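Local coordinates for Abbfa_003403 (Acinetobacter baumannii, PDB 4ZXH), which is a four-domain nonribosomal peptide synthetase (condensation, adenylation, carrier, thioesterase) that probably activates an amino acid, joins it to an upstream acyl or peptidyl chain and releases the product, at residues 695-707 against 719-731. Sequence-based numbering, arbitrary orientation.
Sequences VSQDGIQLVDYLN and ATWKMLLDSEWSG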
ATOM      1  N   VAL A 695     -35.622  -5.542  20.575  1.00 63.17           N
ATOM      2  CA  VAL A 695     -34.567  -5.211  21.522  1.00 59.75           C
ATOM      3  C   VAL A 695     -33.185  -5.469  20.905  1.00 63.40           C
ATOM      4  O   VAL A 695     -32.247  -4.698  21.126  1.00 64.32           O
ATOM      5  CB  VAL A 695     -34.730  -6.014  22.841  1.00 43.45           C
ATOM      6  CG1 VAL A 695     -33.609  -5.720  23.811  1.00 47.32           C
ATOM      7  CG2 VAL A 695     -36.050  -5.706  23.485  1.00 46.49           C
ATOM      8  N   SER A 696     -33.064  -6.535  20.114  1.00 64.22           N
ATOM      9  CA  SER A 696     -31.764  -6.934  19.556  1.00 62.27           C
ATOM     10  C   SER A 696     -31.347  -6.119  18.337  1.00 57.35           C
ATOM     11  O   SER A 696     -30.243  -6.292  17.818  1.00 62.63           O
ATOM     12  CB  SER A 696     -31.773  -8.421  19.188  1.00 63.17           C
ATOM     13  OG  SER A 696     -32.803  -8.719  18.263  1.00 66.96           O
ATOM     14  N   GLN A 697     -32.224  -5.235  17.874  1.00 52.78           N
ATOM     15  CA  GLN A 697     -31.910  -4.396  16.728  1.00 53.72           C
ATOM     16  C   GLN A 697     -31.759  -2.934  17.137  1.00 59.41           C
ATOM     17  O   GLN A 697     -31.639  -2.043  16.297  1.00 60.37           O
ATOM     18  CB  GLN A 697     -32.986  -4.546  15.663  1.00 58.84           C
ATOM     19  CG  GLN A 697     -33.046  -5.948  15.095  1.00 73.63           C
ATOM     20  CD  GLN A 697     -34.044  -6.071  13.971  1.00 82.13           C
ATOM     21  OE1 GLN A 697     -34.898  -5.193  13.793  1.00 84.35           O
ATOM     22  NE2 GLN A 697     -33.953  -7.164  13.206  1.00 80.00           N
ATOM     23  N   ASP A 698     -31.766  -2.700  18.442  1.00 57.65           N
ATOM     24  CA  ASP A 698     -31.555  -1.374  18.985  1.00 60.12           C
ATOM     25  C   ASP A 698     -30.436  -1.448  20.032  1.00 61.68           C
ATOM     26  O   ASP A 698     -30.585  -2.093  21.071  1.00 63.81           O
ATOM     27  CB  ASP A 698     -32.856  -0.833  19.583  1.00 65.28           C
ATOM     28  CG  ASP A 698     -32.798   0.650  19.856  1.00 78.43           C
ATOM     29  OD1 ASP A 698     -31.684   1.225  19.813  1.00 80.11           O
ATOM     30  OD2 ASP A 698     -33.873   1.244  20.103  1.00 86.53           O
ATOM     31  N   GLY A 699     -29.312  -0.802  19.744  1.00 60.29           N
ATOM     32  CA  GLY A 699     -28.150  -0.868  20.613  1.00 65.17           C
ATOM     33  C   GLY A 699     -28.409  -0.471  22.058  1.00 70.52           C
ATOM     34  O   GLY A 699     -28.025  -1.186  22.987  1.00 68.03           O
ATOM     35  N   ILE A 700     -29.066   0.669  22.252  1.00 71.34           N
ATOM     36  CA  ILE A 700     -29.345   1.169  23.593  1.00 71.70           C
ATOM     37  C   ILE A 700     -30.332   0.255  24.304  1.00 70.71           C
ATOM     38  O   ILE A 700     -30.228   0.005  25.508  1.00 77.29           O
ATOM     39  CB  ILE A 700     -29.895   2.606  23.549  1.00 73.06           C
ATOM     40  CG1 ILE A 700     -28.868   3.531  22.883  1.00 79.71           C
ATOM     41  CG2 ILE A 700     -30.243   3.090  24.954  1.00 66.49           C
ATOM     42  CD1 ILE A 700     -29.340   4.963  22.701  1.00 83.82           C
ATOM     43  N   GLN A 701     -31.282  -0.268  23.550  1.00 62.42           N
ATOM     44  CA  GLN A 701     -32.248  -1.170  24.134  1.00 59.92           C
ATOM     45  C   GLN A 701     -31.596  -2.513  24.505  1.00 59.48           C
ATOM     46  O   GLN A 701     -32.016  -3.162  25.468  1.00 55.09           O
ATOM     47  CB  GLN A 701     -33.411  -1.370  23.174  1.00 58.80           C
ATOM     48  CG  GLN A 701     -34.750  -1.530  23.871  1.00 67.34           C
ATOM     49  CD  GLN A 701     -35.900  -1.319  22.918  1.00 66.98           C
ATOM     50  OE1 GLN A 701     -35.755  -0.619  21.908  1.00 61.23           O
ATOM     51  NE2 GLN A 701     -37.044  -1.938  23.211  1.00 65.04           N
ATOM     52  N   LEU A 702     -30.561  -2.910  23.758  1.00 57.77           N
ATOM     53  CA  LEU A 702     -29.836  -4.152  24.049  1.00 52.74           C
ATOM     54  C   LEU A 702     -28.837  -3.965  25.190  1.00 53.83           C
ATOM     55  O   LEU A 702     -28.615  -4.886  25.971  1.00 53.75           O
ATOM     56  CB  LEU A 702     -29.113  -4.679  22.806  1.00 46.48           C
ATOM     57  CG  LEU A 702     -28.390  -6.025  22.949  1.00 43.54           C
ATOM     58  CD1 LEU A 702     -29.342  -7.121  23.429  1.00 46.18           C
ATOM     59  CD2 LEU A 702     -27.754  -6.439  21.643  1.00 36.14           C
ATOM     60  N   VAL A 703     -28.236  -2.783  25.291  1.00 55.84           N
ATOM     61  CA  VAL A 703     -27.394  -2.473  26.444  1.00 59.41           C
ATOM     62  C   VAL A 703     -28.208  -2.574  27.733  1.00 59.26           C
ATOM     63  O   VAL A 703     -27.720  -3.079  28.743  1.00 66.09           O
ATOM     64  CB  VAL A 703     -26.770  -1.070  26.350  1.00 69.52           C
ATOM     65  CG1 VAL A 703     -26.061  -0.723  27.644  1.00 76.26           C
ATOM     66  CG2 VAL A 703     -25.789  -0.996  25.192  1.00 72.10           C
ATOM     67  N   ASP A 704     -29.457  -2.120  27.690  1.00 57.27           N
ATOM     68  CA  ASP A 704     -30.297  -2.116  28.884  1.00 65.86           C
ATOM     69  C   ASP A 704     -30.771  -3.516  29.250  1.00 70.69           C
ATOM     70  O   ASP A 704     -30.825  -3.867  30.432  1.00 74.63           O
ATOM     71  CB  ASP A 704     -31.507  -1.194  28.702  1.00 66.55           C
ATOM     72  CG  ASP A 704     -31.139   0.281  28.759  1.00 79.55           C
ATOM     73  OD1 ASP A 704     -30.002   0.620  29.176  1.00 81.97           O
ATOM     74  OD2 ASP A 704     -32.000   1.111  28.392  1.00 82.76           O
ATOM     75  N   TYR A 705     -31.117  -4.312  28.241  1.00 63.60           N
ATOM     76  CA  TYR A 705     -31.584  -5.669  28.490  1.00 63.17           C
ATOM     77  C   TYR A 705     -30.435  -6.493  29.067  1.00 69.74           C
ATOM     78  O   TYR A 705     -30.661  -7.396  29.872  1.00 75.66           O
ATOM     79  CB  TYR A 705     -32.124  -6.320  27.209  1.00 60.15           C
ATOM     80  CG  TYR A 705     -33.009  -7.536  27.450  1.00 73.61           C
ATOM     81  CD1 TYR A 705     -34.396  -7.445  27.346  1.00 75.73           C
ATOM     82  CD2 TYR A 705     -32.457  -8.771  27.799  1.00 83.81           C
ATOM     83  CE1 TYR A 705     -35.209  -8.552  27.571  1.00 82.60           C
ATOM     84  CE2 TYR A 705     -33.260  -9.880  28.033  1.00 87.07           C
ATOM     85  CZ  TYR A 705     -34.636  -9.767  27.915  1.00 90.99           C
ATOM     86  OH  TYR A 705     -35.443 -10.867  28.138  1.00 96.94           O
ATOM     87  N   LEU A 706     -29.206  -6.171  28.663  1.00 71.99           N
ATOM     88  CA  LEU A 706     -28.022  -6.901  29.120  1.00 71.20           C
ATOM     89  C   LEU A 706     -27.678  -6.603  30.574  1.00 85.44           C
ATOM     90  O   LEU A 706     -27.544  -7.531  31.373  1.00 88.75           O
ATOM     91  CB  LEU A 706     -26.813  -6.582  28.237  1.00 62.83           C
ATOM     92  CG  LEU A 706     -26.658  -7.317  26.902  1.00 51.93           C
ATOM     93  CD1 LEU A 706     -25.553  -6.669  26.087  1.00 53.85           C
ATOM     94  CD2 LEU A 706     -26.364  -8.792  27.102  1.00 41.40           C
ATOM     95  N   ASN A 707     -27.525  -5.314  30.901  1.00 90.21           N
ATOM     96  CA  ASN A 707     -27.218  -4.868  32.268  1.00 96.29           C
ATOM     97  C   ASN A 707     -28.232  -5.383  33.271  1.00 91.51           C
ATOM     98  O   ASN A 707     -27.909  -5.633  34.433  1.00 98.94           O
ATOM     99  CB  ASN A 707     -27.165  -3.336  32.358  1.00106.44           C
ATOM    100  CG  ASN A 707     -25.860  -2.754  31.830  1.00113.86           C
ATOM    101  OD1 ASN A 707     -25.860  -1.753  31.111  1.00114.89           O
ATOM    102  ND2 ASN A 707     -24.741  -3.374  32.195  1.00115.97           N
ATOM    103  N   ALA A 719     -21.968  -7.597  12.969  1.00 42.95           N
ATOM    104  CA  ALA A 719     -22.904  -6.484  12.859  1.00 40.38           C
ATOM    105  C   ALA A 719     -23.514  -6.121  14.201  1.00 39.40           C
ATOM    106  O   ALA A 719     -23.570  -4.949  14.558  1.00 40.70           O
ATOM    107  CB  ALA A 719     -23.995  -6.815  11.875  1.00 47.33           C
ATOM    108  N   THR A 720     -23.956  -7.128  14.949  1.00 40.28           N
ATOM    109  CA  THR A 720     -24.539  -6.890  16.263  1.00 35.31           C
ATOM    110  C   THR A 720     -23.481  -6.376  17.238  1.00 39.84           C
ATOM    111  O   THR A 720     -23.735  -5.438  17.996  1.00 48.33           O
ATOM    112  CB  THR A 720     -25.180  -8.161  16.845  1.00 43.50           C
ATOM    113  OG1 THR A 720     -25.976  -8.813  15.848  1.00 41.70           O
ATOM    114  CG2 THR A 720     -26.059  -7.819  18.019  1.00 49.24           C
ATOM    115  N   TRP A 721     -22.294  -6.979  17.218  1.00 45.04           N
ATOM    116  CA  TRP A 721     -21.228  -6.556  18.136  1.00 42.83           C
ATOM    117  C   TRP A 721     -20.836  -5.112  17.879  1.00 46.45           C
ATOM    118  O   TRP A 721     -20.648  -4.347  18.827  1.00 49.00           O
ATOM    119  CB  TRP A 721     -19.998  -7.454  18.028  1.00 36.14           C
ATOM    120  CG  TRP A 721     -20.196  -8.835  18.587  1.00 38.73           C
ATOM    121  CD1 TRP A 721     -20.199 -10.006  17.886  1.00 36.28           C
ATOM    122  CD2 TRP A 721     -20.428  -9.192  19.959  1.00 41.59           C
ATOM    123  NE1 TRP A 721     -20.416 -11.074  18.735  1.00 37.55           N
ATOM    124  CE2 TRP A 721     -20.566 -10.600  20.017  1.00 38.02           C
ATOM    125  CE3 TRP A 721     -20.543  -8.462  21.148  1.00 35.73           C
ATOM    126  CZ2 TRP A 721     -20.808 -11.289  21.199  1.00 38.52           C
ATOM    127  CZ3 TRP A 721     -20.778  -9.141  22.322  1.00 37.72           C
ATOM    128  CH2 TRP A 721     -20.905 -10.542  22.344  1.00 43.58           C
ATOM    129  N   LYS A 722     -20.720  -4.742  16.600  1.00 45.77           N
ATOM    130  CA  LYS A 722     -20.475  -3.346  16.219  1.00 45.39           C
ATOM    131  C   LYS A 722     -21.575  -2.461  16.787  1.00 46.86           C
ATOM    132  O   LYS A 722     -21.286  -1.422  17.380  1.00 49.65           O
ATOM    133  CB  LYS A 722     -20.393  -3.174  14.691  1.00 46.41           C
ATOM    134  CG  LYS A 722     -19.117  -3.724  14.051  1.00 58.70           C
ATOM    135  CD  LYS A 722     -19.258  -3.887  12.535  1.00 68.28           C
ATOM    136  CE  LYS A 722     -18.081  -4.680  11.932  1.00 77.92           C
ATOM    137  NZ  LYS A 722     -18.340  -5.074  10.503  1.00 79.79           N
ATOM    138  N   MET A 723     -22.831  -2.880  16.623  1.00 48.09           N
ATOM    139  CA  MET A 723     -23.979  -2.089  17.092  1.00 51.70           C
ATOM    140  C   MET A 723     -23.877  -1.795  18.596  1.00 55.02           C
ATOM    141  O   MET A 723     -24.100  -0.662  19.051  1.00 53.46           O
ATOM    142  CB  MET A 723     -25.295  -2.808  16.782  1.00 44.81           C
ATOM    143  CG  MET A 723     -26.535  -2.019  17.184  1.00 48.46           C
ATOM    144  SD  MET A 723     -28.094  -2.904  16.940  1.00 64.23           S
ATOM    145  CE  MET A 723     -28.052  -4.062  18.303  1.00 42.12           C
ATOM    146  N   LEU A 724     -23.506  -2.826  19.346  1.00 54.36           N
ATOM    147  CA  LEU A 724     -23.321  -2.745  20.788  1.00 51.75           C
ATOM    148  C   LEU A 724     -22.204  -1.781  21.192  1.00 56.74           C
ATOM    149  O   LEU A 724     -22.401  -0.918  22.043  1.00 70.13           O
ATOM    150  CB  LEU A 724     -23.031  -4.143  21.322  1.00 52.49           C
ATOM    151  CG  LEU A 724     -23.529  -4.565  22.695  1.00 53.58           C
ATOM    152  CD1 LEU A 724     -25.003  -4.242  22.876  1.00 54.10           C
ATOM    153  CD2 LEU A 724     -23.311  -6.051  22.807  1.00 49.93           C
ATOM    154  N   LEU A 725     -21.032  -1.914  20.579  1.00 54.32           N
ATOM    155  CA  LEU A 725     -19.904  -1.053  20.935  1.00 58.64           C
ATOM    156  C   LEU A 725     -20.162   0.393  20.546  1.00 66.88           C
ATOM    157  O   LEU A 725     -19.684   1.311  21.207  1.00 82.97           O
ATOM    158  CB  LEU A 725     -18.611  -1.544  20.279  1.00 56.99           C
ATOM    159  CG  LEU A 725     -18.239  -2.983  20.645  1.00 57.98           C
ATOM    160  CD1 LEU A 725     -17.003  -3.439  19.906  1.00 56.56           C
ATOM    161  CD2 LEU A 725     -18.074  -3.158  22.156  1.00 56.48           C
ATOM    162  N   ASP A 726     -20.924   0.594  19.479  1.00 64.49           N
ATOM    163  CA  ASP A 726     -21.221   1.942  19.012  1.00 69.29           C
ATOM    164  C   ASP A 726     -22.366   2.556  19.813  1.00 68.03           C
ATOM    165  O   ASP A 726     -22.792   3.678  19.531  1.00 73.84           O
ATOM    166  CB  ASP A 726     -21.557   1.936  17.517  1.00 71.82           C
ATOM    167  N   SER A 727     -22.852   1.826  20.816  1.00 65.86           N
ATOM    168  CA  SER A 727     -23.938   2.316  21.669  1.00 70.31           C
ATOM    169  C   SER A 727     -23.495   2.514  23.116  1.00 79.31           C
ATOM    170  O   SER A 727     -24.309   2.392  24.037  1.00 81.29           O
ATOM    171  CB  SER A 727     -25.140   1.360  21.633  1.00 65.51           C
ATOM    172  OG  SER A 727     -25.769   1.343  20.360  1.00 57.75           O
ATOM    173  N   GLU A 728     -22.210   2.824  23.300  1.00 82.14           N
ATOM    174  CA  GLU A 728     -21.617   3.072  24.618  1.00 78.56           C
ATOM    175  C   GLU A 728     -21.934   1.944  25.616  1.00 75.41           C
ATOM    176  O   GLU A 728     -22.465   2.184  26.701  1.00 77.85           O
ATOM    177  CB  GLU A 728     -22.086   4.427  25.163  1.00 76.31           C
ATOM    178  N   TRP A 729     -21.608   0.713  25.227  1.00 72.49           N
ATOM    179  CA  TRP A 729     -21.811  -0.462  26.072  1.00 69.09           C
ATOM    180  C   TRP A 729     -20.682  -0.598  27.077  1.00 70.55           C
ATOM    181  O   TRP A 729     -19.510  -0.515  26.714  1.00 70.82           O
ATOM    182  CB  TRP A 729     -21.907  -1.728  25.216  1.00 66.44           C
ATOM    183  CG  TRP A 729     -22.060  -3.007  25.999  1.00 69.36           C
ATOM    184  CD1 TRP A 729     -22.924  -3.241  27.034  1.00 79.04           C
ATOM    185  CD2 TRP A 729     -21.357  -4.234  25.786  1.00 63.26           C
ATOM    186  NE1 TRP A 729     -22.790  -4.533  27.489  1.00 75.12           N
ATOM    187  CE2 TRP A 729     -21.835  -5.166  26.740  1.00 66.57           C
ATOM    188  CE3 TRP A 729     -20.361  -4.637  24.887  1.00 57.24           C
ATOM    189  CZ2 TRP A 729     -21.355  -6.473  26.822  1.00 62.43           C
ATOM    190  CZ3 TRP A 729     -19.886  -5.937  24.966  1.00 56.99           C
ATOM    191  CH2 TRP A 729     -20.385  -6.841  25.931  1.00 59.55           C
ATOM    192  N   SER A 730     -21.034  -0.823  28.337  1.00 75.43           N
ATOM    193  CA  SER A 730     -20.052  -0.794  29.423  1.00 82.47           C
ATOM    194  C   SER A 730     -19.123  -2.020  29.473  1.00 78.75           C
ATOM    195  O   SER A 730     -18.007  -1.937  29.983  1.00 78.63           O
ATOM    196  CB  SER A 730     -20.781  -0.640  30.760  1.00 88.17           C
ATOM    197  OG  SER A 730     -19.898  -0.802  31.852  1.00 90.39           O
ATOM    198  N   GLY A 731     -19.584  -3.152  28.952  1.00 72.49           N
ATOM    199  CA  GLY A 731     -18.822  -4.387  29.019  1.00 69.17           C
ATOM    200  C   GLY A 731     -19.207  -5.269  30.200  1.00 74.30           C
ATOM    201  O   GLY A 731     -19.811  -4.803  31.170  1.00 85.11           O
TER
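L724 fits as a knob into the hole formed by G699, L702, V703 and L706 on the neighbouring helix. Its two methyls divide the work: CD1 packs against L702, 3.7 Å from L702 CD2, with the two side chains crossing at about a right angle, while CD2 meets L706 CD1 tip to tip at 4.0 Å. That same L724 CD2 also lies over one face of the W729 indole, towards its rim; the backbone N of G731 lies over the opposite face. V703 comes to the indole from the edge, its CG1 near the ring plane and 4.1 Å from W729 CD1, and its CG2 rests against W729 CB. L706 CD1 approaches the pyrrole side obliquely, 3.8 Å from W729 NE1.

At the other end M723 extends from its helix with CG anti to the backbone N (chi1 -177°), then bends at chi3, which lays SD and CE along the backbone of S696-D698, just ahead of helix 699-707. SD lies 3.7 Å from Q697 C, and CE also touches L702 CD2. Between the two ends, S727 faces the backbone of G699, where the lack of a side chain lets S727 OG come to 3.3 Å from G699 CA. That hydroxyl donates to the carbonyl O of M723, tilted 26° from the carbonyl plane, and so ties the turn after helix 719-725 back to its last turn.

Helices 699-707 and 719-725 cross at -85°, their axes 9.1 Å apart at closest approach. Strand 713-716, a parallel strand of the adenylation domain's mixed sheet, joins them in successive beta-alpha-beta crossovers; L702 and L706 also pack on L664 of adjacent strand 662-665, W729 touches L735 of strand 735-740, and L725 leans on helix 746-753.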